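Local coordinates for protein glutathione S-transferase (PDB 3NIV) that probably acts as a zeta-class glutathione transferase that isomerises maleylacetoacetate with the help of glutathione, at residues A[109-114]-A[135-140]; A[174-179]-A[207-212]; A[98-103]-A[168-173]; A[94-99]-A[158-163]. All blocks are in the same frame, centred on the assembly; numbering follows the deposited sequence.

Contact 1 (A[109-114]-A[135-140]); sequences PLNNLR and HHWLKT
Leu110 and Asn111 meet Trp137 and Leu138 in a buried, aromatic-centred contact between the short helical turn 108-111 and the long helix 127-149, both in the all-helical C-terminal domain of this glutathione transferase fold. The indole of Trp137 organises the meeting. Leu110 crosses it at about a right angle and makes a CH-pi contact: its CG stands 3.7 Å from the centroid of the five-membered ring and only 1° off the ring normal, while Leu110 CB comes to 3.5 Å from Trp137 CD1. The leucine reaches this position because CG lies anti to the carbonyl carbon (chi1 -75°), and the opposite face of the indole is met by CD2 of His136, its own neighbour in sequence. Asn111 works at the edge instead, with OD1 near the ring plane and 3.6 Å from Trp137 CD1, the amide turned 51° against the indole. That oxygen is buried without a polar partner in the model, whereas ND2 makes a weak hydrogen bond to Tyr134 O. Asn111 ND2 also abuts Leu138 CD2, at a separation so short that its details are doubtful. On the same helix, His136 O accepts from both N and OG1 of Thr140, which lies a turn further on and reaches it from opposite faces of the carbonyl plane. Trp133, an edge-to-face neighbour of Trp137, donates a hydrogen bond from NE1 to Leu110 O, Leu138 continues onto Gln174 and Ala178 of helix 166-180, and Val115 and Arg114 of the second subunit pack on Leu110 and Trp137 respectively.

Contact 2 (A[174-179]-A[207-212]); sequences QVYNAH and AAPEAI
The phenol ring of Tyr176 has polar oxygens in its plane at the edge, OE2 of Glu210 and OD1 of Asn177, while the ring of Pro209 approaches it obliquely. This links helix 166-180 of the helical domain to the short C-terminal turn 209-212, in the two-domain glutathione transferase fold where a thioredoxin-like domain precedes an all-helical one. The two sides come from opposite directions. Tyr176 extends fully from its helix because CG lies anti to the backbone N (chi1 174°). Glu210 folds its chain at chi2 (57°), which turns the carboxylate back toward the phenol, its plane 43° from that of the ring. Pro209 supplies the apolar half of the contact: its CG lies 3.6 Å from Tyr176 CZ, beside the polar end of the ring. The proline is buried and the glutamate exposed, which places the bond at the border of the interior. Beyond the two segments, Ala207 O accepts a hydrogen bond from Arg18 and Ala208 packs on Tyr15, so that the tail lies against helix 12-23 of the thioredoxin-like domain. The hydroxyl donates to the carboxylate over 2.7 Å, Tyr176 OH meeting the syn lone pair of Glu210 OE2.

Contact 3 (A[98-103]-A[168-173]); sequences SMALIV and DVCLIP
The carbonyl oxygen of Asp168 accepts from Ile172 N at 3.2 Å and, weakly, from Leu171 N, shaping the helical turn from which Cys170 meets Ala100 and Val103. No hydrogen bond crosses between the two helices; small, apolar surfaces do the work. Cys170 points toward helix 90-106, its sulfur placed beside its own backbone N (chi1 -65°), and SG rests 3.8 Å from Ala100 CB. One turn along, Val103 sends its CG1 branch, anti to the backbone N, over the backbone of the partner: CG1 stands 3.6 Å from Cys170 O and 4.4 Å from Cys170 CB. Small residues at the nearest point allow a close approach, with Ala100 CA and Cys170 CA 5.7 Å apart. On the outer side of helix 90-106, Leu101 packs on Met70 of the second subunit, and Val169 of the other helix packs on Leu23 of helix 12-23. At the start of helix 166-180 the carboxylate of Asp168 accepts from Gly165 N through OD1 and weakly from Cys159 N through OD2. A buried aspartate in the first turn of this helix, bonded back to the loop before it, is characteristic of the helical domain in the glutathione transferase fold.

Contact 4 (A[94-99]-A[158-163]); sequences ATLKSM and VCFGSE
Leu96, on a regular stretch of helix 90-106, faces Phe160 in an irregular loop, their CA atoms 8.0 Å apart as the nearest backbone pair. Leucine and phenylalanine side chains cross at about a right angle, and both methyl branches of Leu96 take part. CD2 rests 3.8 Å from Phe160 CB and continues toward Cys159 CB at 4.2 Å, so that it touches two consecutive loop residues. CD1 goes to the ring, coming in obliquely and meeting Phe160 CD2 at 3.8 Å. Phe160 presents this flank because its CG is anti to the backbone N (chi1 165°), which carries the ring past the end of the leucine. In the helical domain of this glutathione transferase fold, the loop joins helix 127-149 to helix 166-180, and the contact sets its later half against helix 90-106. Other bonds give the loop its shape: Arg154 donates to the carbonyl oxygens of Val158 and Cys159, and Gly161 makes backbone hydrogen bonds with Glu153 and Asp155. Gly161 itself sits at a positive phi (84°), in a conformation suited to glycine, just where the chain turns away from the helix. Within the helix, Ser98 OG turns back to donate to Thr95 O at 2.9 Å, tilted 29° from the carbonyl plane. Leu96 also packs on Ala167 at the start of helix 166-180, while Lys97 forms a salt bridge with Asp74 of the same chain and a long, weak ion pair with Asp74 of the second subunit.

Overall arrangement
All four contacts belong to the helical domain, and their chemistry varies with burial: the three buried ones are mainly apolar, the partly buried contact 2 polar. Contact 3, about 5 Å from the centre of the chain, has no hydrogen bond across it and joins helices 90-106 and 166-180. Contact 4 uses the same first helix, sharing Ser98 and Met99, but trades the second helix for the loop ahead of it. Contact 2 returns to helix 166-180 farther along. Contact 1 is peripheral, about 13 Å from that centre, and relies on an indole. It touches contact 2 where Leu138 meets Gln174, whose amide also reaches Val103 of contact 3. Contacts 1, 3 and 4 also touch the second subunit.

Contact 1 (A[109-114]-A[135-140])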
# COMPACT_ATOMS: atom_id res chain seq x y z
N PRO A 109 6.92 2.54 -4.05
CA PRO A 109 6.36 3.74 -4.70
C PRO A 109 7.41 4.81 -4.98
O PRO A 109 7.37 5.43 -6.05
CB PRO A 109 5.35 4.26 -3.67
CG PRO A 109 4.94 3.03 -2.92
CD PRO A 109 6.13 2.12 -2.88
N LEU A 110 8.33 5.03 -4.04
CA LEU A 110 9.38 6.04 -4.21
C LEU A 110 10.36 5.78 -5.36
O LEU A 110 10.95 6.71 -5.90
CB LEU A 110 10.18 6.20 -2.91
CG LEU A 110 9.57 6.95 -1.72
CD1 LEU A 110 8.78 8.15 -2.23
CD2 LEU A 110 8.70 6.04 -0.90
N ASN A 111 10.54 4.51 -5.72
CA ASN A 111 11.57 4.12 -6.70
C ASN A 111 11.01 3.69 -8.05
O ASN A 111 11.75 3.25 -8.94
CB ASN A 111 12.44 3.00 -6.13
CG ASN A 111 13.37 3.48 -5.03
OD1 ASN A 111 13.71 4.66 -4.94
ND2 ASN A 111 13.77 2.56 -4.18
N ASN A 112 9.70 3.80 -8.19
CA ASN A 112 9.05 3.47 -9.45
C ASN A 112 9.67 4.29 -10.57
O ASN A 112 10.12 5.41 -10.35
CB ASN A 112 7.55 3.73 -9.35
CG ASN A 112 6.80 3.30 -10.60
OD1 ASN A 112 6.05 2.32 -10.57
ND2 ASN A 112 7.02 4.00 -11.70
N LEU A 113 9.69 3.72 -11.77
CA LEU A 113 10.30 4.37 -12.92
C LEU A 113 9.77 5.79 -13.07
O LEU A 113 10.53 6.72 -13.34
CB LEU A 113 10.03 3.57 -14.19
CG LEU A 113 10.67 4.11 -15.49
CD1 LEU A 113 12.12 4.50 -15.27
CD2 LEU A 113 10.55 3.10 -16.64
N ARG A 114 8.46 5.93 -12.85
CA ARG A 114 7.75 7.19 -12.98
C ARG A 114 8.34 8.23 -12.03
O ARG A 114 8.38 9.41 -12.35
CB ARG A 114 6.25 6.99 -12.70
CG ARG A 114 5.86 7.22 -11.22
CD ARG A 114 4.76 6.28 -10.67
NE ARG A 114 3.40 6.75 -10.91
CZ ARG A 114 2.51 7.07 -9.97
NH1 ARG A 114 2.79 6.99 -8.68
NH2 ARG A 114 1.31 7.49 -10.35
N HIS A 135 18.83 4.53 -3.31
CA HIS A 135 19.48 3.81 -2.22
C HIS A 135 18.98 4.29 -0.87
O HIS A 135 18.95 3.54 0.11
CB HIS A 135 21.01 3.98 -2.32
CG HIS A 135 21.66 3.07 -3.31
ND1 HIS A 135 23.02 2.81 -3.31
CD2 HIS A 135 21.14 2.32 -4.32
CE1 HIS A 135 23.31 1.96 -4.28
NE2 HIS A 135 22.19 1.65 -4.91
N HIS A 136 18.57 5.55 -0.83
CA HIS A 136 18.04 6.13 0.41
C HIS A 136 16.79 5.41 0.91
O HIS A 136 16.67 5.11 2.10
CB HIS A 136 17.73 7.61 0.23
CG HIS A 136 17.03 8.21 1.41
ND1 HIS A 136 17.56 8.17 2.68
CD2 HIS A 136 15.84 8.84 1.52
CE1 HIS A 136 16.72 8.75 3.52
NE2 HIS A 136 15.68 9.17 2.84
N TRP A 137 15.87 5.12 0.01
CA TRP A 137 14.63 4.49 0.41
C TRP A 137 14.86 3.01 0.65
O TRP A 137 14.14 2.39 1.44
CB TRP A 137 13.50 4.75 -0.59
CG TRP A 137 13.32 6.21 -0.86
CD1 TRP A 137 13.48 6.84 -2.04
CD2 TRP A 137 13.00 7.22 0.10
NE1 TRP A 137 13.27 8.18 -1.90
CE2 TRP A 137 12.97 8.45 -0.59
CE3 TRP A 137 12.72 7.21 1.47
CZ2 TRP A 137 12.68 9.65 0.03
CZ3 TRP A 137 12.44 8.40 2.10
CH2 TRP A 137 12.42 9.61 1.38
N LEU A 138 15.87 2.45 -0.00
CA LEU A 138 16.23 1.07 0.28
C LEU A 138 16.70 0.94 1.74
O LEU A 138 16.21 0.08 2.47
CB LEU A 138 17.25 0.52 -0.71
CG LEU A 138 16.60 -0.04 -1.98
CD1 LEU A 138 15.69 -1.21 -1.69
CD2 LEU A 138 15.79 1.01 -2.65
N LYS A 139 17.59 1.82 2.16
CA LYS A 139 18.11 1.77 3.52
C LYS A 139 16.99 1.93 4.53
O LYS A 139 16.88 1.16 5.48
CB LYS A 139 19.18 2.85 3.76
CG LYS A 139 20.06 2.55 4.96
CD LYS A 139 20.67 3.80 5.60
CE LYS A 139 21.08 3.50 7.05
NZ LYS A 139 21.16 4.73 7.93
N THR A 140 16.15 2.94 4.33
CA THR A 140 15.07 3.22 5.26
C THR A 140 14.12 2.04 5.37
O THR A 140 13.74 1.64 6.47
CB THR A 140 14.30 4.47 4.85
OG1 THR A 140 15.21 5.57 4.79
CG2 THR A 140 13.23 4.79 5.88

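Contact 2 (A[174-179]-A[207-212])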
# COMPACT_ATOMS: atom_id res chain seq x y z
N GLN A 174 11.56 -6.89 -3.87
CA GLN A 174 12.26 -5.70 -3.39
C GLN A 174 13.79 -5.87 -3.34
O GLN A 174 14.54 -4.96 -3.66
CB GLN A 174 11.74 -5.27 -2.02
CG GLN A 174 12.19 -3.88 -1.60
CD GLN A 174 11.81 -2.80 -2.62
OE1 GLN A 174 12.68 -2.09 -3.12
NE2 GLN A 174 10.52 -2.68 -2.93
N VAL A 175 14.23 -7.05 -2.91
CA VAL A 175 15.65 -7.35 -2.77
C VAL A 175 16.28 -7.48 -4.16
O VAL A 175 17.40 -7.05 -4.39
CB VAL A 175 15.86 -8.63 -1.94
CG1 VAL A 175 17.32 -9.08 -1.97
CG2 VAL A 175 15.39 -8.40 -0.51
N TYR A 176 15.52 -8.06 -5.08
CA TYR A 176 15.91 -8.11 -6.48
C TYR A 176 16.25 -6.70 -7.00
O TYR A 176 17.32 -6.48 -7.58
CB TYR A 176 14.77 -8.74 -7.28
CG TYR A 176 14.95 -8.74 -8.78
CD1 TYR A 176 14.53 -7.67 -9.55
CD2 TYR A 176 15.51 -9.84 -9.43
CE1 TYR A 176 14.67 -7.68 -10.91
CE2 TYR A 176 15.65 -9.84 -10.80
CZ TYR A 176 15.23 -8.76 -11.53
OH TYR A 176 15.35 -8.75 -12.90
N ASN A 177 15.34 -5.75 -6.79
CA ASN A 177 15.57 -4.35 -7.16
C ASN A 177 16.85 -3.78 -6.57
O ASN A 177 17.57 -3.02 -7.22
CB ASN A 177 14.40 -3.49 -6.70
CG ASN A 177 13.23 -3.56 -7.65
OD1 ASN A 177 13.34 -4.12 -8.74
ND2 ASN A 177 12.10 -2.99 -7.25
N ALA A 178 17.12 -4.13 -5.32
CA ALA A 178 18.27 -3.60 -4.59
C ALA A 178 19.60 -4.02 -5.23
O ALA A 178 20.50 -3.20 -5.42
CB ALA A 178 18.20 -4.03 -3.14
N HIS A 179 19.73 -5.30 -5.57
CA HIS A 179 20.95 -5.79 -6.20
C HIS A 179 21.08 -5.14 -7.57
O HIS A 179 22.14 -4.65 -7.94
CB HIS A 179 20.94 -7.31 -6.31
CG HIS A 179 20.98 -8.02 -4.98
ND1 HIS A 179 22.01 -7.83 -4.08
CD2 HIS A 179 20.13 -8.90 -4.42
CE1 HIS A 179 21.78 -8.58 -3.01
NE2 HIS A 179 20.65 -9.23 -3.19
N ALA A 207 9.05 -17.40 -11.07
CA ALA A 207 8.34 -16.14 -11.19
C ALA A 207 9.31 -15.00 -11.45
O ALA A 207 8.89 -13.86 -11.71
CB ALA A 207 7.56 -15.87 -9.92
N ALA A 208 10.60 -15.29 -11.37
CA ALA A 208 11.63 -14.29 -11.60
C ALA A 208 11.49 -13.72 -13.00
O ALA A 208 11.04 -14.42 -13.90
CB ALA A 208 13.02 -14.89 -11.43
N PRO A 209 11.85 -12.45 -13.18
CA PRO A 209 11.78 -11.80 -14.49
C PRO A 209 12.61 -12.54 -15.54
O PRO A 209 12.20 -12.61 -16.69
CB PRO A 209 12.38 -10.41 -14.22
CG PRO A 209 12.12 -10.17 -12.78
CD PRO A 209 12.27 -11.51 -12.12
N GLU A 210 13.75 -13.09 -15.13
CA GLU A 210 14.63 -13.82 -16.04
C GLU A 210 13.94 -15.06 -16.56
O GLU A 210 14.15 -15.47 -17.70
CB GLU A 210 15.94 -14.19 -15.34
CG GLU A 210 16.85 -13.00 -15.04
CD GLU A 210 16.16 -11.94 -14.19
OE1 GLU A 210 15.37 -12.32 -13.28
OE2 GLU A 210 16.42 -10.73 -14.42
N ALA A 211 13.13 -15.68 -15.71
CA ALA A 211 12.40 -16.87 -16.12
C ALA A 211 11.44 -16.56 -17.27
O ALA A 211 11.15 -17.43 -18.10
CB ALA A 211 11.64 -17.45 -14.94
N ILE A 212 10.97 -15.32 -17.32
CA ILE A 212 9.99 -14.90 -18.32
C ILE A 212 10.56 -14.94 -19.74
O ILE A 212 9.90 -15.43 -20.66
CB ILE A 212 9.43 -13.48 -18.01
CG1 ILE A 212 8.33 -13.54 -16.93
CG2 ILE A 212 8.85 -12.86 -19.26
CD1 ILE A 212 8.62 -14.50 -15.79

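Contact 3 (A[98-103]-A[168-173])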
# COMPACT_ATOMS: atom_id res chain seq x y z
N SER A 98 1.55 -5.55 7.59
CA SER A 98 2.17 -4.25 7.70
C SER A 98 3.63 -4.30 7.23
O SER A 98 4.21 -3.28 6.83
CB SER A 98 2.08 -3.73 9.13
OG SER A 98 3.05 -4.32 9.95
N MSE A 99 4.22 -5.48 7.26
CA MSE A 99 5.59 -5.61 6.81
C MSE A 99 5.62 -5.62 5.30
O MSE A 99 6.49 -5.03 4.69
CB MSE A 99 6.23 -6.86 7.40
CG MSE A 99 6.50 -6.70 8.88
SE MSE A 99 6.99 -8.37 9.72
CE MSE A 99 8.67 -8.71 8.75
N ALA A 100 4.65 -6.29 4.70
CA ALA A 100 4.47 -6.24 3.27
C ALA A 100 4.17 -4.81 2.81
O ALA A 100 4.57 -4.41 1.73
CB ALA A 100 3.36 -7.17 2.85
N LEU A 101 3.50 -4.03 3.65
CA LEU A 101 3.19 -2.64 3.32
C LEU A 101 4.43 -1.75 3.38
O LEU A 101 4.58 -0.81 2.60
CB LEU A 101 2.11 -2.10 4.26
CG LEU A 101 0.77 -2.84 4.14
CD1 LEU A 101 -0.29 -2.32 5.14
CD2 LEU A 101 0.25 -2.79 2.71
N ILE A 102 5.32 -2.05 4.32
CA ILE A 102 6.57 -1.33 4.40
C ILE A 102 7.26 -1.32 3.03
O ILE A 102 7.86 -0.34 2.62
CB ILE A 102 7.50 -1.96 5.41
CG1 ILE A 102 7.01 -1.66 6.83
CG2 ILE A 102 8.95 -1.50 5.18
CD1 ILE A 102 7.96 -2.13 7.93
N VAL A 103 7.16 -2.44 2.32
CA VAL A 103 7.80 -2.57 1.03
C VAL A 103 6.94 -1.92 -0.02
O VAL A 103 7.41 -1.10 -0.80
CB VAL A 103 7.95 -4.06 0.64
CG1 VAL A 103 8.20 -4.20 -0.85
CG2 VAL A 103 9.04 -4.73 1.47
N ASP A 168 7.10 -12.49 2.66
CA ASP A 168 8.18 -13.05 1.84
C ASP A 168 7.88 -12.77 0.36
O ASP A 168 8.77 -12.44 -0.42
CB ASP A 168 8.33 -14.56 2.08
CG ASP A 168 8.56 -14.90 3.54
OD1 ASP A 168 7.62 -15.41 4.19
OD2 ASP A 168 9.68 -14.65 4.03
N VAL A 169 6.61 -12.90 -0.00
CA VAL A 169 6.19 -12.65 -1.36
C VAL A 169 6.56 -11.23 -1.80
O VAL A 169 6.94 -11.02 -2.95
CB VAL A 169 4.68 -12.86 -1.53
CG1 VAL A 169 4.25 -12.44 -2.93
CG2 VAL A 169 4.32 -14.30 -1.25
N CYS A 170 6.45 -10.26 -0.89
CA CYS A 170 6.78 -8.88 -1.23
C CYS A 170 8.26 -8.56 -1.06
O CYS A 170 8.78 -7.66 -1.71
CB CYS A 170 5.94 -7.90 -0.41
SG CYS A 170 4.18 -7.98 -0.78
N LEU A 171 8.93 -9.32 -0.20
CA LEU A 171 10.34 -9.07 0.11
C LEU A 171 11.28 -9.43 -1.04
O LEU A 171 12.17 -8.66 -1.40
CB LEU A 171 10.75 -9.84 1.35
CG LEU A 171 12.22 -9.69 1.76
CD1 LEU A 171 12.56 -8.22 1.95
CD2 LEU A 171 12.53 -10.48 3.04
N ILE A 172 11.07 -10.61 -1.63
CA ILE A 172 11.96 -11.09 -2.68
C ILE A 172 12.09 -10.10 -3.85
O ILE A 172 13.19 -9.73 -4.22
CB ILE A 172 11.61 -12.54 -3.11
CG1 ILE A 172 12.25 -13.53 -2.14
CG2 ILE A 172 12.10 -12.84 -4.51
CD1 ILE A 172 11.88 -13.32 -0.68
N PRO A 173 10.96 -9.64 -4.42
CA PRO A 173 11.06 -8.65 -5.50
C PRO A 173 11.79 -7.37 -5.08
O PRO A 173 12.58 -6.84 -5.85
CB PRO A 173 9.60 -8.37 -5.86
CG PRO A 173 8.88 -9.62 -5.47
CD PRO A 173 9.57 -10.10 -4.21

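Contact 4 (A[94-99]-A[158-163])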
# COMPACT_ATOMS: atom_id res chain seq x y z
N ALA A 94 -2.06 -9.31 10.81
CA ALA A 94 -1.95 -7.88 10.57
C ALA A 94 -0.49 -7.43 10.61
O ALA A 94 -0.09 -6.49 9.93
CB ALA A 94 -2.78 -7.10 11.59
N THR A 95 0.29 -8.11 11.44
CA THR A 95 1.68 -7.73 11.64
C THR A 95 2.51 -8.02 10.40
O THR A 95 3.33 -7.21 9.98
CB THR A 95 2.26 -8.48 12.83
OG1 THR A 95 1.66 -7.98 14.03
CG2 THR A 95 3.77 -8.30 12.89
N LEU A 96 2.28 -9.19 9.83
CA LEU A 96 2.93 -9.57 8.59
C LEU A 96 2.50 -8.65 7.44
O LEU A 96 3.31 -8.21 6.63
CB LEU A 96 2.63 -11.04 8.29
CG LEU A 96 3.49 -11.96 9.15
CD1 LEU A 96 2.89 -13.36 9.24
CD2 LEU A 96 4.92 -12.00 8.63
N LYS A 97 1.21 -8.36 7.40
CA LYS A 97 0.64 -7.44 6.41
C LYS A 97 1.36 -6.11 6.41
O LYS A 97 1.74 -5.59 5.36
CB LYS A 97 -0.82 -7.20 6.72
CG LYS A 97 -1.74 -7.29 5.53
CD LYS A 97 -2.35 -8.68 5.41
CE LYS A 97 -3.80 -8.60 4.93
NZ LYS A 97 -3.93 -7.90 3.62
N SER A 98 1.55 -5.55 7.59
CA SER A 98 2.17 -4.25 7.70
C SER A 98 3.63 -4.30 7.23
O SER A 98 4.21 -3.28 6.83
CB SER A 98 2.08 -3.73 9.13
OG SER A 98 3.05 -4.32 9.95
N MSE A 99 4.22 -5.48 7.26
CA MSE A 99 5.59 -5.61 6.81
C MSE A 99 5.62 -5.62 5.30
O MSE A 99 6.49 -5.03 4.69
CB MSE A 99 6.23 -6.86 7.40
CG MSE A 99 6.50 -6.70 8.88
SE MSE A 99 6.99 -8.37 9.72
CE MSE A 99 8.67 -8.71 8.75
N VAL A 158 12.27 -17.81 6.53
CA VAL A 158 11.09 -17.10 6.06
C VAL A 158 10.83 -16.00 7.07
O VAL A 158 11.49 -15.95 8.12
CB VAL A 158 9.87 -18.02 5.99
CG1 VAL A 158 10.11 -19.11 4.95
CG2 VAL A 158 9.59 -18.62 7.37
N CYS A 159 9.89 -15.11 6.77
CA CYS A 159 9.67 -13.93 7.60
C CYS A 159 9.21 -14.32 8.99
O CYS A 159 9.66 -13.76 10.00
CB CYS A 159 8.67 -12.98 6.92
SG CYS A 159 9.43 -11.95 5.59
N PHE A 160 8.32 -15.31 9.05
CA PHE A 160 7.73 -15.73 10.30
C PHE A 160 7.25 -17.18 10.24
O PHE A 160 6.55 -17.57 9.31
CB PHE A 160 6.54 -14.84 10.64
CG PHE A 160 5.65 -15.41 11.71
CD1 PHE A 160 6.00 -15.28 13.04
CD2 PHE A 160 4.51 -16.10 11.38
CE1 PHE A 160 5.20 -15.82 14.03
CE2 PHE A 160 3.71 -16.65 12.36
CZ PHE A 160 4.05 -16.50 13.69
N GLY A 161 7.61 -17.97 11.24
CA GLY A 161 7.06 -19.30 11.35
C GLY A 161 7.80 -20.32 10.52
O GLY A 161 9.02 -20.33 10.49
N SER A 162 7.05 -21.18 9.83
CA SER A 162 7.63 -22.32 9.13
C SER A 162 7.06 -22.43 7.72
O SER A 162 7.31 -23.40 7.01
CB SER A 162 7.35 -23.61 9.92
OG SER A 162 7.53 -23.41 11.31
N GLU A 163 6.26 -21.44 7.34
CA GLU A 163 5.83 -21.34 5.95
C GLU A 163 6.07 -19.95 5.38
O GLU A 163 6.08 -18.95 6.09
CB GLU A 163 4.36 -21.77 5.78
CG GLU A 163 4.19 -23.21 5.29
CD GLU A 163 4.78 -23.46 3.89
OE1 GLU A 163 5.89 -22.96 3.58
OE2 GLU A 163 4.12 -24.16 3.09